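Local coordinates for iron-only hydrogenase system regulator (Thermotoga maritima, PDB 2NZC), which probably acts as a regulator of the iron-only hydrogenase system and is built on a small ACT-like alpha/beta fold, at residues V14-E18 against K19-Q23; G63-S66 against G67-Q71. One frame throughout, in Å; residues are numbered along the deposited sequence.

Contact 1 of 2, residues V14-E18 against K19-Q23; sequences VEDRE and KAYRQ
E18 and R22 lie side by side, one helical turn apart, and join in a weak salt bridge. CG of E18 sits between its backbone N and carbonyl carbon (chi1 79°), and the extended chain beyond carries OE2 to 3.4 Å from R22 NH2, with NH1 of R22 only slightly farther from the same oxygen. The bend at chi3 of R22 (61°) turns the guanidinium back to meet it, the two flat groups standing almost perpendicular, while K19 CA lies over the rim of one guanidinium face. Beneath the side chains, R22 N bonds to E18 O at 2.9 Å.

E18 to R22 span the opening of helix 18-30, where strand 6-15 hands over to the first helix of a beta-alpha-beta-beta-alpha-beta, ferredoxin-like fold; R17 is the N-cap, its O receiving Y21 N at 3.3 Å. A20 fills the inside of the junction. Its CB meets V14 CG1 at 3.8 Å and E15 O at 3.5 Å, and also lies over one face of the R17 guanidinium, whose NH2 is hydrogen-bonded, as part of a salt bridge, to E15 OE1 in the guanidinium plane at 2.7 Å. Across the turn, D16 OD1 approaches Y21 CD2 obliquely at 3.7 Å.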
loop_
_atom_site.group_PDB
_atom_site.type_symbol
_atom_site.label_atom_id
_atom_site.label_comp_id
_atom_site.label_asym_id
_atom_site.label_seq_id
_atom_site.Cartn_x
_atom_site.Cartn_y
_atom_site.Cartn_z
ATOM N N VAL D 14 15.627 -1.735 -3.933
ATOM C CA VAL D 14 16.738 -0.812 -3.697
ATOM C C VAL D 14 17.593 -1.228 -2.505
ATOM O O VAL D 14 17.062 -1.607 -1.472
ATOM C CB VAL D 14 16.225 0.619 -3.389
ATOM C CG1 VAL D 14 17.358 1.652 -3.576
ATOM C CG2 VAL D 14 15.057 0.982 -4.238
ATOM N N GLU D 15 18.917 -1.135 -2.636
ATOM C CA GLU D 15 19.814 -1.237 -1.465
ATOM C C GLU D 15 19.687 0.069 -0.671
ATOM O O GLU D 15 19.868 1.153 -1.224
ATOM C CB GLU D 15 21.248 -1.533 -1.896
ATOM C CG GLU D 15 21.299 -2.630 -2.958
ATOM C CD GLU D 15 22.678 -3.180 -3.244
ATOM O OE1 GLU D 15 23.698 -2.448 -3.133
ATOM O OE2 GLU D 15 22.738 -4.376 -3.604
ATOM N N ASP D 16 19.341 -0.039 0.615
ATOM C CA ASP D 16 18.775 1.090 1.379
ATOM C C ASP D 16 19.822 2.053 1.916
ATOM O O ASP D 16 19.668 2.595 3.022
ATOM C CB ASP D 16 17.867 0.595 2.527
ATOM C CG ASP D 16 16.587 1.459 2.711
ATOM O OD1 ASP D 16 16.218 2.229 1.776
ATOM O OD2 ASP D 16 15.931 1.340 3.789
ATOM N N ARG D 17 20.888 2.253 1.140
ATOM C CA ARG D 17 21.881 3.278 1.440
ATOM C C ARG D 17 21.409 4.662 0.951
ATOM O O ARG D 17 20.393 4.774 0.244
ATOM C CB ARG D 17 23.252 2.898 0.869
ATOM C CG ARG D 17 23.339 2.860 -0.635
ATOM C CD ARG D 17 24.704 2.408 -1.040
ATOM N NE ARG D 17 24.855 2.366 -2.488
ATOM C CZ ARG D 17 24.649 1.284 -3.231
ATOM N NH1 ARG D 17 24.816 1.345 -4.546
ATOM N NH2 ARG D 17 24.274 0.141 -2.663
ATOM N N GLU D 18 22.140 5.703 1.345
ATOM C CA GLU D 18 21.717 7.085 1.120
ATOM C C GLU D 18 21.556 7.448 -0.361
ATOM O O GLU D 18 20.454 7.837 -0.786
ATOM C CB GLU D 18 22.640 8.083 1.844
ATOM C CG GLU D 18 23.973 8.362 1.144
ATOM C CD GLU D 18 24.507 9.771 1.441
ATOM O OE1 GLU D 18 24.185 10.309 2.524
ATOM O OE2 GLU D 18 25.263 10.340 0.597
ATOM N N LYS D 19 22.641 7.292 -1.129
ATOM C CA LYS D 19 22.704 7.654 -2.548
ATOM C C LYS D 19 21.614 6.970 -3.377
ATOM O O LYS D 19 20.842 7.646 -4.067
ATOM C CB LYS D 19 24.075 7.297 -3.112
ATOM C CG LYS D 19 24.426 7.954 -4.442
ATOM C CD LYS D 19 25.908 7.745 -4.737
ATOM C CE LYS D 19 26.391 8.543 -5.943
ATOM N NZ LYS D 19 25.876 7.983 -7.246
ATOM N N ALA D 20 21.563 5.637 -3.300
ATOM C CA ALA D 20 20.604 4.851 -4.076
ATOM C C ALA D 20 19.180 5.316 -3.811
ATOM O O ALA D 20 18.417 5.552 -4.736
ATOM C CB ALA D 20 20.748 3.374 -3.783
ATOM N N TYR D 21 18.826 5.477 -2.545
ATOM C CA TYR D 21 17.488 5.921 -2.236
ATOM C C TYR D 21 17.212 7.346 -2.737
ATOM O O TYR D 21 16.138 7.610 -3.254
ATOM C CB TYR D 21 17.142 5.720 -0.750
ATOM C CG TYR D 21 15.646 5.632 -0.536
ATOM C CD1 TYR D 21 14.775 5.556 -1.628
ATOM C CD2 TYR D 21 15.096 5.603 0.744
ATOM C CE1 TYR D 21 13.396 5.475 -1.464
ATOM C CE2 TYR D 21 13.705 5.528 0.920
ATOM C CZ TYR D 21 12.874 5.472 -0.196
ATOM O OH TYR D 21 11.515 5.383 -0.048
ATOM N N ARG D 22 18.192 8.236 -2.612
ATOM C CA ARG D 22 18.072 9.627 -3.069
ATOM C C ARG D 22 17.785 9.698 -4.571
ATOM O O ARG D 22 16.850 10.376 -4.993
ATOM C CB ARG D 22 19.320 10.423 -2.697
ATOM C CG ARG D 22 19.335 11.884 -3.179
ATOM C CD ARG D 22 20.478 12.703 -2.576
ATOM N NE ARG D 22 21.802 12.178 -2.922
ATOM C CZ ARG D 22 22.713 11.764 -2.039
ATOM N NH1 ARG D 22 23.880 11.296 -2.463
ATOM N NH2 ARG D 22 22.474 11.820 -0.731
ATOM N N GLN D 23 18.561 8.964 -5.365
ATOM C CA GLN D 23 18.397 8.953 -6.817
ATOM C C GLN D 23 17.063 8.367 -7.269
ATOM O O GLN D 23 16.440 8.912 -8.159
ATOM C CB GLN D 23 19.528 8.194 -7.486
ATOM C CG GLN D 23 20.881 8.873 -7.433
ATOM C CD GLN D 23 21.969 7.869 -7.652
ATOM O OE1 GLN D 23 21.937 6.784 -7.060
ATOM N NE2 GLN D 23 22.930 8.197 -8.503
#

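Contact 2 of 2, residues G63-S66 against G67-Q71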
loop_
_atom_site.group_PDB
_atom_site.type_symbol
_atom_site.label_atom_id
_atom_site.label_comp_id
_atom_site.label_asym_id
_atom_site.label_seq_id
_atom_site.Cartn_x
_atom_site.Cartn_y
_atom_site.Cartn_z
ATOM N N GLY D 63 9.276 3.676 -20.695
ATOM C CA GLY D 63 10.625 3.405 -21.220
ATOM C C GLY D 63 11.689 4.316 -20.645
ATOM O O GLY D 63 12.777 3.856 -20.277
ATOM N N ALA D 64 11.369 5.609 -20.561
ATOM C CA ALA D 64 12.266 6.601 -19.972
ATOM C C ALA D 64 12.543 6.268 -18.511
ATOM O O ALA D 64 13.700 6.295 -18.080
ATOM C CB ALA D 64 11.684 8.031 -20.107
ATOM N N LEU D 65 11.484 5.931 -17.775
ATOM C CA LEU D 65 11.566 5.657 -16.353
ATOM C C LEU D 65 12.387 4.386 -16.068
ATOM O O LEU D 65 13.302 4.387 -15.245
ATOM C CB LEU D 65 10.149 5.532 -15.753
ATOM C CG LEU D 65 10.044 5.251 -14.250
ATOM C CD1 LEU D 65 10.851 6.288 -13.410
ATOM C CD2 LEU D 65 8.579 5.183 -13.787
ATOM N N SER D 66 12.038 3.309 -16.752
ATOM C CA SER D 66 12.750 2.033 -16.684
ATOM C C SER D 66 14.249 2.113 -17.030
ATOM O O SER D 66 15.089 1.537 -16.322
ATOM C CB SER D 66 12.040 1.029 -17.591
ATOM O OG SER D 66 10.715 0.817 -17.086
ATOM N N GLY D 67 14.572 2.823 -18.112
ATOM C CA GLY D 67 15.967 3.028 -18.529
ATOM C C GLY D 67 16.742 3.722 -17.430
ATOM O O GLY D 67 17.863 3.339 -17.114
ATOM N N LYS D 68 16.119 4.732 -16.825
ATOM C CA LYS D 68 16.781 5.559 -15.819
ATOM C C LYS D 68 16.976 4.843 -14.488
ATOM O O LYS D 68 18.075 4.881 -13.923
ATOM C CB LYS D 68 16.042 6.892 -15.642
ATOM C CG LYS D 68 16.158 7.803 -16.865
ATOM C CD LYS D 68 15.269 9.028 -16.728
ATOM C CE LYS D 68 15.258 9.853 -18.007
ATOM N NZ LYS D 68 16.626 10.361 -18.336
ATOM N N LEU D 69 15.928 4.183 -13.997
ATOM C CA LEU D 69 16.036 3.371 -12.789
ATOM C C LEU D 69 17.159 2.340 -12.903
ATOM O O LEU D 69 17.966 2.191 -11.977
ATOM C CB LEU D 69 14.698 2.689 -12.437
ATOM C CG LEU D 69 13.631 3.571 -11.808
ATOM C CD1 LEU D 69 12.246 2.916 -11.845
ATOM C CD2 LEU D 69 14.003 4.018 -10.395
ATOM N N GLY D 70 17.238 1.690 -14.064
ATOM C CA GLY D 70 18.246 0.666 -14.329
ATOM C C GLY D 70 19.673 1.182 -14.424
ATOM O O GLY D 70 20.630 0.400 -14.413
ATOM N N GLN D 71 19.817 2.501 -14.534
ATOM C CA GLN D 71 21.127 3.140 -14.549
ATOM C C GLN D 71 21.547 3.555 -13.129
ATOM O O GLN D 71 22.605 4.134 -12.950
ATOM C CB GLN D 71 21.139 4.348 -15.501
ATOM C CG GLN D 71 20.975 3.992 -16.990
ATOM C CD GLN D 71 21.365 5.122 -17.953
ATOM O OE1 GLN D 71 20.867 5.195 -19.085
ATOM N NE2 GLN D 71 22.283 5.990 -17.521
#
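The backbone of 63-66 runs on into 67-71 as alpha-helix through L69, and four successive i to i+4 hydrogen bonds link the two segments. G67 N bonds to G63 O and K68 N to A64 O, followed by L69 N to L65 O at 2.9 Å and G70 N to S66 O at 3.1 Å. The L69 bond is nearly straight, with an N-H...O angle of 176°. Beyond them the pattern tightens to an i to i+3 bond from Q71 N to K68 O.

L65 and L69, a turn apart, point the same way from the helix, and their CD1 atoms meet at 4.0 Å. CG of L65 is anti to its backbone N (chi1 -180°), which carries the end of the side chain toward the next turn, to L69, whose own CG rests 3.5 Å from L65 O. This apolar stripe is the inner face of helix 59-69, the second helix of the ferredoxin-like fold seen in ACT domains: both leucines pack on L10 of strand 6-15 and on L27 of helix 18-30, and L69 also reaches I12.

On another flank K68 lays its aliphatic chain past A64 O, with CG 3.1 Å and CD 3.4 Å from that oxygen, a close fit; the same carbonyl accepts K68 N. The K68 side chain also touches F31 and L27. S66 OG, set beside its own backbone N, is hydrogen-bonded to I62 O, one turn earlier, and to T79 OG1, fastening the helix to strand 75-81. G63 and G67 add backbone alone on the exposed side.

Contacts 1 and 2 follow one another along the chain and belong to the two helices of the same domain: 14-23 opens helix 18-30, whereas 63-71 takes in the later part of helix 59-69 and the residues that follow. Their centres are 15 Å apart and their nearest atoms about 6 Å, so they do not touch. The loop after Q71 bridges them, since R17 rests on S73, Q23 on I72, and E15 is hydrogen-bonded through its backbone to G74. Strand 6-15 gives a second connection, with I12, two residues before V14, touching L69. A bound acetic acid molecule, probably from the crystallisation liquor, lies about 4 Å from the Y21 side chain at contact 1.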